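Local coordinates for protein kinase domain-containing protein (Chaetomium thermophilum, PDB 6Z3U) that probably phosphorylates serine and threonine residues of proteins with ATP, as the CDK7-type kinase subunit of the CAK complex, at residues Y92-K97 with V119-I124; H151-G156 with L204-W209; K310-P315 with L364-K369. All coordinates share one frame; numbering follows the deposited sequence.

How the contacts relate
The three contacts sample a protein kinase from one lobe to the other. Contact 1 belongs to the N-lobe sheet and is partly open to solvent; its apolar centre is bordered by lysines. Contacts 2 and 3 are buried. Contact 2 joins the loop that leads into N-lobe strand 157-162 to C-lobe helix 194-213, and is the most mixed chemically, with a histidine, an asparagine and an arginine stem round an alanine. Contact 3, about 26 Å from it between centres, joins two C-lobe loops through aliphatic groups. None relies on hydrogen bonds between its segments. Contacts 1 and 3 lie on opposite sides of the chain's centre, with about 43 Å between their centres.

Contact 1. Residues Y92-K97 with V119-I124; sequences YIKGKK and VAIKKI
In the antiparallel N-lobe sheet of the kinase fold, Tyr-92 and Lys-94 of the first strand lean over Val-119 and Ile-121 of the third, although strand 104-111 runs between them in the sheet order. Sheet twist makes this possible: the short segments cross at 80°, their axes 8.1 Å apart. Ile-121 is the pivot. Its CG1 stands anti to its own carbonyl carbon (chi1 -54°) and the chain then continues extended, which carries CD1 up to the first strand. There Ile-121 CD1 meets Lys-94 CG at 3.9 Å, the two side chains crossing at about a right angle, and Tyr-92 CB at 4.3 Å. Beside it the Tyr-92 ring is approached obliquely by Val-119 CG1, and both residues also pack on Val-171 and Ile-158 of the sheet's other strands. Alternation along the strand turns Lys-122, predicted to bind ATP, to the other face, where its NZ forms a salt bridge with Glu-141, the pairing characteristic of active kinases. Beyond its bend about the CG-CD bond, Lys-94 makes a cation-pi contact with Tyr-107. Its NZ lies 4.6 Å from Lys-123 NZ, a like-charge repulsion probably eased by the long, weak ion pair of Lys-123 NZ with Asp-165 OD1.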
# COMPACT_ATOMS: atom_id res chain seq x y z
N TYR B 92 -8.66 23.12 -6.81
CA TYR B 92 -8.51 22.74 -8.21
C TYR B 92 -9.83 23.00 -8.92
O TYR B 92 -10.89 22.59 -8.45
CB TYR B 92 -8.10 21.27 -8.32
CG TYR B 92 -6.84 20.98 -7.55
CD1 TYR B 92 -6.89 20.36 -6.30
CD2 TYR B 92 -5.59 21.34 -8.04
CE1 TYR B 92 -5.74 20.10 -5.58
CE2 TYR B 92 -4.44 21.08 -7.33
CZ TYR B 92 -4.52 20.46 -6.10
OH TYR B 92 -3.37 20.21 -5.38
N ILE B 93 -9.75 23.70 -10.05
CA ILE B 93 -10.92 24.09 -10.83
C ILE B 93 -11.11 23.08 -11.95
O ILE B 93 -10.20 22.86 -12.76
CB ILE B 93 -10.75 25.51 -11.40
CG1 ILE B 93 -10.67 26.53 -10.25
CG2 ILE B 93 -11.89 25.84 -12.34
CD1 ILE B 93 -10.03 27.84 -10.65
N LYS B 94 -12.30 22.48 -12.01
CA LYS B 94 -12.57 21.45 -13.00
C LYS B 94 -12.89 22.08 -14.35
O LYS B 94 -13.55 23.12 -14.43
CB LYS B 94 -13.73 20.57 -12.54
CG LYS B 94 -13.54 19.08 -12.84
CD LYS B 94 -14.65 18.22 -12.26
CE LYS B 94 -15.98 18.43 -12.98
NZ LYS B 94 -17.07 17.63 -12.36
N GLY B 95 -12.40 21.45 -15.42
CA GLY B 95 -12.55 21.96 -16.77
C GLY B 95 -13.15 20.92 -17.70
O GLY B 95 -14.10 20.21 -17.36
N LYS B 96 -12.58 20.85 -18.90
CA LYS B 96 -13.08 19.95 -19.94
C LYS B 96 -13.06 18.50 -19.47
O LYS B 96 -12.23 18.09 -18.66
CB LYS B 96 -12.22 20.08 -21.20
CG LYS B 96 -12.39 21.39 -21.95
CD LYS B 96 -11.37 21.51 -23.08
CE LYS B 96 -11.69 22.68 -24.00
NZ LYS B 96 -13.02 22.56 -24.67
N LYS B 97 -14.00 17.72 -20.00
CA LYS B 97 -14.07 16.28 -19.74
C LYS B 97 -13.19 15.58 -20.77
O LYS B 97 -13.59 15.41 -21.93
CB LYS B 97 -15.51 15.79 -19.82
CG LYS B 97 -15.69 14.31 -19.46
CD LYS B 97 -17.12 13.86 -19.75
CE LYS B 97 -17.72 13.08 -18.59
NZ LYS B 97 -19.13 12.67 -18.87
N VAL B 119 -3.82 20.26 -14.25
CA VAL B 119 -4.01 19.06 -13.45
C VAL B 119 -5.11 18.24 -14.08
O VAL B 119 -5.97 18.77 -14.80
CB VAL B 119 -4.33 19.44 -11.98
CG1 VAL B 119 -5.75 19.02 -11.59
CG2 VAL B 119 -3.31 18.83 -11.04
N ALA B 120 -5.10 16.94 -13.82
CA ALA B 120 -6.14 16.03 -14.27
C ALA B 120 -6.86 15.47 -13.05
O ALA B 120 -6.22 15.03 -12.10
CB ALA B 120 -5.55 14.89 -15.11
N ILE B 121 -8.19 15.51 -13.09
CA ILE B 121 -9.02 15.08 -11.97
C ILE B 121 -9.78 13.84 -12.42
O ILE B 121 -10.69 13.92 -13.25
CB ILE B 121 -9.99 16.18 -11.52
CG1 ILE B 121 -9.23 17.47 -11.21
CG2 ILE B 121 -10.76 15.71 -10.30
CD1 ILE B 121 -10.13 18.68 -11.09
N LYS B 122 -9.42 12.69 -11.85
CA LYS B 122 -10.12 11.45 -12.13
C LYS B 122 -11.23 11.29 -11.09
O LYS B 122 -10.95 11.17 -9.90
CB LYS B 122 -9.18 10.25 -12.09
CG LYS B 122 -9.87 8.92 -12.38
CD LYS B 122 -8.98 7.71 -12.11
CE LYS B 122 -7.91 7.53 -13.17
NZ LYS B 122 -7.12 6.29 -12.93
N LYS B 123 -12.48 11.31 -11.55
CA LYS B 123 -13.63 11.17 -10.67
C LYS B 123 -14.02 9.70 -10.71
O LYS B 123 -14.65 9.23 -11.66
CB LYS B 123 -14.78 12.07 -11.10
CG LYS B 123 -15.98 12.02 -10.17
CD LYS B 123 -16.87 13.24 -10.34
CE LYS B 123 -17.97 13.28 -9.30
NZ LYS B 123 -18.73 14.56 -9.33
N ILE B 124 -13.64 8.98 -9.66
CA ILE B 124 -13.94 7.55 -9.55
C ILE B 124 -15.37 7.41 -9.07
O ILE B 124 -15.73 7.91 -8.00
CB ILE B 124 -12.96 6.85 -8.60
CG1 ILE B 124 -11.51 7.08 -9.06
CG2 ILE B 124 -13.26 5.36 -8.53
CD1 ILE B 124 -10.48 6.66 -8.04

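Contact 2. Residues H151-G156 with L204-W209; sequences HPNIIG and LTRAVW
The imidazole of His-151 has Pro-152 CD over one face, offset toward the rim and 3.2 Å above the plane, with Asn-153 CB at its edge in the plane. Also at the edge, Arg-206 CB comes within 3.8 Å of His-151 CE1. Trp-210 stacks on the same imidazole, and Trp-209 offers a ring edge to His-151 NE2, with Arg-206 O lying in the indole plane. With CG anti to the backbone N (chi1 -167°), the imidazole folds back over its own type I turn, and ND1 accepts the backbone N-H of Asn-153 at 162°, from a direction tilted 35° out of the ring plane; such a bond suits an ND1 without a proton. Helix 194-213 fits against this turn through Ala-207, whose CB rests 3.4 Å from Asn-153 O and 3.8 Å from Ile-154 CD1. Asn-153 OD1 lies alongside the arginine stem, 3.8 Å from Arg-206 CB, while its ND2 is gripped by Glu-233 and Val-234. The extended arginine carries its guanidinium onward, and NE makes a weak hydrogen bond to Pro-5 of the RING-type subunit, whose Phe-6 meets the Trp-209 ring. A His-Pro-Asn turn fastened to this helix is the hallmark of the kinase alphaC-beta4 loop, which ties the N-lobe to the C-lobe.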
# COMPACT_ATOMS: atom_id res chain seq x y z
N HIS B 151 8.67 9.90 -7.45
CA HIS B 151 9.60 9.50 -8.50
C HIS B 151 9.17 10.08 -9.84
O HIS B 151 7.97 10.16 -10.13
CB HIS B 151 9.67 7.98 -8.60
CG HIS B 151 10.82 7.48 -9.42
ND1 HIS B 151 10.71 7.18 -10.76
CD2 HIS B 151 12.11 7.23 -9.09
CE1 HIS B 151 11.88 6.77 -11.22
NE2 HIS B 151 12.75 6.79 -10.22
N PRO B 152 10.12 10.49 -10.70
CA PRO B 152 9.74 11.18 -11.94
C PRO B 152 9.05 10.30 -12.96
O PRO B 152 8.41 10.83 -13.87
CB PRO B 152 11.07 11.71 -12.48
CG PRO B 152 12.05 11.58 -11.35
CD PRO B 152 11.58 10.42 -10.54
N ASN B 153 9.18 8.98 -12.86
CA ASN B 153 8.58 8.06 -13.82
C ASN B 153 7.38 7.31 -13.25
O ASN B 153 6.99 6.27 -13.79
CB ASN B 153 9.64 7.07 -14.31
CG ASN B 153 10.81 7.76 -14.98
OD1 ASN B 153 11.93 7.72 -14.48
ND2 ASN B 153 10.55 8.39 -16.12
N ILE B 154 6.78 7.82 -12.18
CA ILE B 154 5.54 7.31 -11.63
C ILE B 154 4.54 8.46 -11.60
O ILE B 154 4.86 9.55 -11.12
CB ILE B 154 5.72 6.71 -10.22
CG1 ILE B 154 6.78 5.61 -10.23
CG2 ILE B 154 4.39 6.15 -9.71
CD1 ILE B 154 6.33 4.31 -10.86
N ILE B 155 3.33 8.21 -12.11
CA ILE B 155 2.33 9.27 -12.16
C ILE B 155 2.10 9.81 -10.76
O ILE B 155 1.88 9.06 -9.80
CB ILE B 155 1.02 8.74 -12.78
CG1 ILE B 155 0.04 9.89 -13.01
CG2 ILE B 155 0.39 7.68 -11.88
CD1 ILE B 155 -1.20 9.48 -13.75
N GLY B 156 2.18 11.14 -10.62
CA GLY B 156 2.11 11.77 -9.32
C GLY B 156 0.67 12.00 -8.89
O GLY B 156 -0.12 12.58 -9.63
N LEU B 204 10.96 3.36 -18.09
CA LEU B 204 10.20 2.22 -17.57
C LEU B 204 11.01 1.45 -16.54
O LEU B 204 10.49 1.09 -15.47
CB LEU B 204 9.79 1.31 -18.73
CG LEU B 204 9.18 -0.04 -18.35
CD1 LEU B 204 8.00 0.16 -17.42
CD2 LEU B 204 8.75 -0.80 -19.59
N THR B 205 12.28 1.17 -16.83
CA THR B 205 13.09 0.38 -15.90
C THR B 205 13.25 1.10 -14.57
O THR B 205 13.19 0.47 -13.51
CB THR B 205 14.45 0.08 -16.52
OG1 THR B 205 14.27 -0.58 -17.78
CG2 THR B 205 15.28 -0.81 -15.61
N ARG B 206 13.42 2.42 -14.60
CA ARG B 206 13.50 3.17 -13.34
C ARG B 206 12.18 3.10 -12.58
O ARG B 206 12.17 2.99 -11.35
CB ARG B 206 13.89 4.62 -13.60
CG ARG B 206 15.33 4.82 -14.04
CD ARG B 206 15.70 6.30 -14.04
NE ARG B 206 17.09 6.54 -14.42
CZ ARG B 206 17.50 6.81 -15.66
NH1 ARG B 206 16.63 6.90 -16.66
NH2 ARG B 206 18.79 7.00 -15.89
N ALA B 207 11.05 3.14 -13.30
CA ALA B 207 9.76 3.07 -12.64
C ALA B 207 9.58 1.73 -11.93
O ALA B 207 9.23 1.69 -10.75
CB ALA B 207 8.64 3.29 -13.65
N VAL B 208 9.84 0.63 -12.64
CA VAL B 208 9.70 -0.68 -12.01
C VAL B 208 10.75 -0.87 -10.93
O VAL B 208 10.48 -1.51 -9.90
CB VAL B 208 9.76 -1.79 -13.07
CG1 VAL B 208 9.65 -3.16 -12.41
CG2 VAL B 208 8.66 -1.61 -14.08
N TRP B 209 11.95 -0.33 -11.12
CA TRP B 209 12.95 -0.38 -10.06
C TRP B 209 12.44 0.33 -8.81
O TRP B 209 12.58 -0.18 -7.70
CB TRP B 209 14.26 0.24 -10.53
CG TRP B 209 15.24 0.48 -9.41
CD1 TRP B 209 16.10 -0.43 -8.87
CD2 TRP B 209 15.44 1.70 -8.69
NE1 TRP B 209 16.83 0.16 -7.86
CE2 TRP B 209 16.44 1.46 -7.73
CE3 TRP B 209 14.87 2.97 -8.77
CZ2 TRP B 209 16.88 2.45 -6.86
CZ3 TRP B 209 15.31 3.95 -7.91
CH2 TRP B 209 16.31 3.69 -6.96

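Contact 3. Residues K310-P315 with L364-K369; sequences KHIGTP and LQLDPK
Ile-312 and Leu-366 cross obliquely, methyl group against methyl group: Ile-312 CG2 sits 3.6 Å from Leu-366 CD2 and 3.9 Å from Leu-366 CG. The leucine side chain holds CG anti to its carbonyl carbon (chi1 -63°) and splits its two methyl groups between neighbours, CD2 facing the isoleucine while CD1 goes to the backbone turn, 3.5 Å from Gly-313 O. Pro-315 closes in on that second branch, with CB 4.3 Å from Leu-366 CD1. The same Ile-312 CG2 also lies 3.7 Å from Leu-364 O. Gly-313 takes a positive phi (146°) just after the helix, where a side chain would be jammed against the preceding carbonyl oxygen. Replacing Leu-366 by an alanine would probably leave Ile-312 CG2 and the Gly-313 to Pro-315 turn without their shared apolar partner and open a gap between the two loops. Past the leucine, Asp-367 OD1 accepts the backbone N of Lys-369 at 3.2 Å, an Asx turn in which the donor comes from above the carboxylate plane. Arg-371 holds the backbone carbonyls of Gln-365 and Leu-366. The contact thus joins the exit of helix 301-311, where the CMGC insert begins, to the loop between helices 353-363 and 374-378, with Met-284 of helix 276-291 against Leu-364 and Tyr-345 of helix 342-349 against Ile-312.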
# COMPACT_ATOMS: atom_id res chain seq x y z
N LYS B 310 7.08 -21.69 -28.16
CA LYS B 310 7.53 -21.58 -29.54
C LYS B 310 8.65 -20.56 -29.68
O LYS B 310 9.68 -20.83 -30.31
CB LYS B 310 6.35 -21.23 -30.44
CG LYS B 310 6.68 -21.11 -31.92
CD LYS B 310 5.51 -20.52 -32.70
CE LYS B 310 5.86 -20.27 -34.16
NZ LYS B 310 5.92 -21.52 -34.97
N HIS B 311 8.48 -19.38 -29.07
CA HIS B 311 9.37 -18.25 -29.32
C HIS B 311 10.45 -18.06 -28.27
O HIS B 311 11.45 -17.39 -28.55
CB HIS B 311 8.56 -16.95 -29.44
CG HIS B 311 7.76 -16.84 -30.69
ND1 HIS B 311 7.61 -17.88 -31.59
CD2 HIS B 311 7.07 -15.80 -31.22
CE1 HIS B 311 6.86 -17.49 -32.60
NE2 HIS B 311 6.52 -16.23 -32.40
N ILE B 312 10.29 -18.61 -27.07
CA ILE B 312 11.28 -18.50 -26.01
C ILE B 312 11.91 -19.85 -25.70
O ILE B 312 13.13 -19.97 -25.61
CB ILE B 312 10.68 -17.86 -24.74
CG1 ILE B 312 10.37 -16.38 -24.97
CG2 ILE B 312 11.63 -18.02 -23.56
CD1 ILE B 312 8.98 -16.12 -25.46
N GLY B 313 11.09 -20.87 -25.53
CA GLY B 313 11.57 -22.21 -25.22
C GLY B 313 10.60 -22.93 -24.31
O GLY B 313 9.86 -22.34 -23.53
N THR B 314 10.60 -24.26 -24.41
CA THR B 314 9.72 -25.07 -23.58
C THR B 314 10.29 -25.17 -22.17
O THR B 314 11.41 -25.67 -22.00
CB THR B 314 9.56 -26.47 -24.18
OG1 THR B 314 8.87 -26.39 -25.43
CG2 THR B 314 8.78 -27.37 -23.23
N PRO B 315 9.59 -24.69 -21.14
CA PRO B 315 10.08 -24.88 -19.77
C PRO B 315 10.03 -26.35 -19.38
O PRO B 315 9.03 -27.04 -19.63
CB PRO B 315 9.12 -24.04 -18.92
CG PRO B 315 7.89 -23.91 -19.75
CD PRO B 315 8.35 -23.89 -21.18
N LEU B 364 13.64 -12.26 -20.29
CA LEU B 364 12.73 -13.31 -20.72
C LEU B 364 13.28 -14.69 -20.38
O LEU B 364 13.17 -15.63 -21.17
CB LEU B 364 12.45 -13.19 -22.22
CG LEU B 364 11.91 -11.84 -22.67
CD1 LEU B 364 11.56 -11.87 -24.16
CD2 LEU B 364 10.70 -11.42 -21.84
N GLN B 365 13.88 -14.82 -19.20
CA GLN B 365 14.28 -16.13 -18.70
C GLN B 365 13.05 -16.85 -18.15
O GLN B 365 12.27 -16.27 -17.39
CB GLN B 365 15.34 -15.99 -17.61
CG GLN B 365 16.66 -15.42 -18.12
CD GLN B 365 17.30 -16.32 -19.15
OE1 GLN B 365 17.75 -17.42 -18.85
NE2 GLN B 365 17.35 -15.84 -20.39
N LEU B 366 12.90 -18.12 -18.52
CA LEU B 366 11.73 -18.88 -18.11
C LEU B 366 11.66 -19.00 -16.59
O LEU B 366 10.65 -18.66 -15.97
CB LEU B 366 11.74 -20.25 -18.77
CG LEU B 366 11.67 -20.22 -20.30
CD1 LEU B 366 12.02 -21.57 -20.88
CD2 LEU B 366 10.28 -19.78 -20.75
N ASP B 367 12.74 -19.48 -15.98
CA ASP B 367 12.77 -19.61 -14.53
C ASP B 367 12.93 -18.23 -13.91
O ASP B 367 13.96 -17.58 -14.13
CB ASP B 367 13.92 -20.53 -14.12
CG ASP B 367 13.86 -20.92 -12.66
OD1 ASP B 367 13.10 -20.29 -11.90
OD2 ASP B 367 14.56 -21.88 -12.28
N PRO B 368 11.96 -17.74 -13.13
CA PRO B 368 12.08 -16.38 -12.58
C PRO B 368 13.29 -16.20 -11.69
O PRO B 368 13.71 -15.05 -11.47
CB PRO B 368 10.77 -16.19 -11.81
CG PRO B 368 10.27 -17.56 -11.53
CD PRO B 368 10.72 -18.41 -12.68
N LYS B 369 13.85 -17.28 -11.15
CA LYS B 369 15.02 -17.15 -10.28
C LYS B 369 16.24 -16.66 -11.04
O LYS B 369 17.05 -15.90 -10.49
CB LYS B 369 15.31 -18.50 -9.61
CG LYS B 369 14.19 -18.97 -8.69
CD LYS B 369 14.46 -20.36 -8.13
CE LYS B 369 14.20 -21.44 -9.17
NZ LYS B 369 14.62 -22.80 -8.71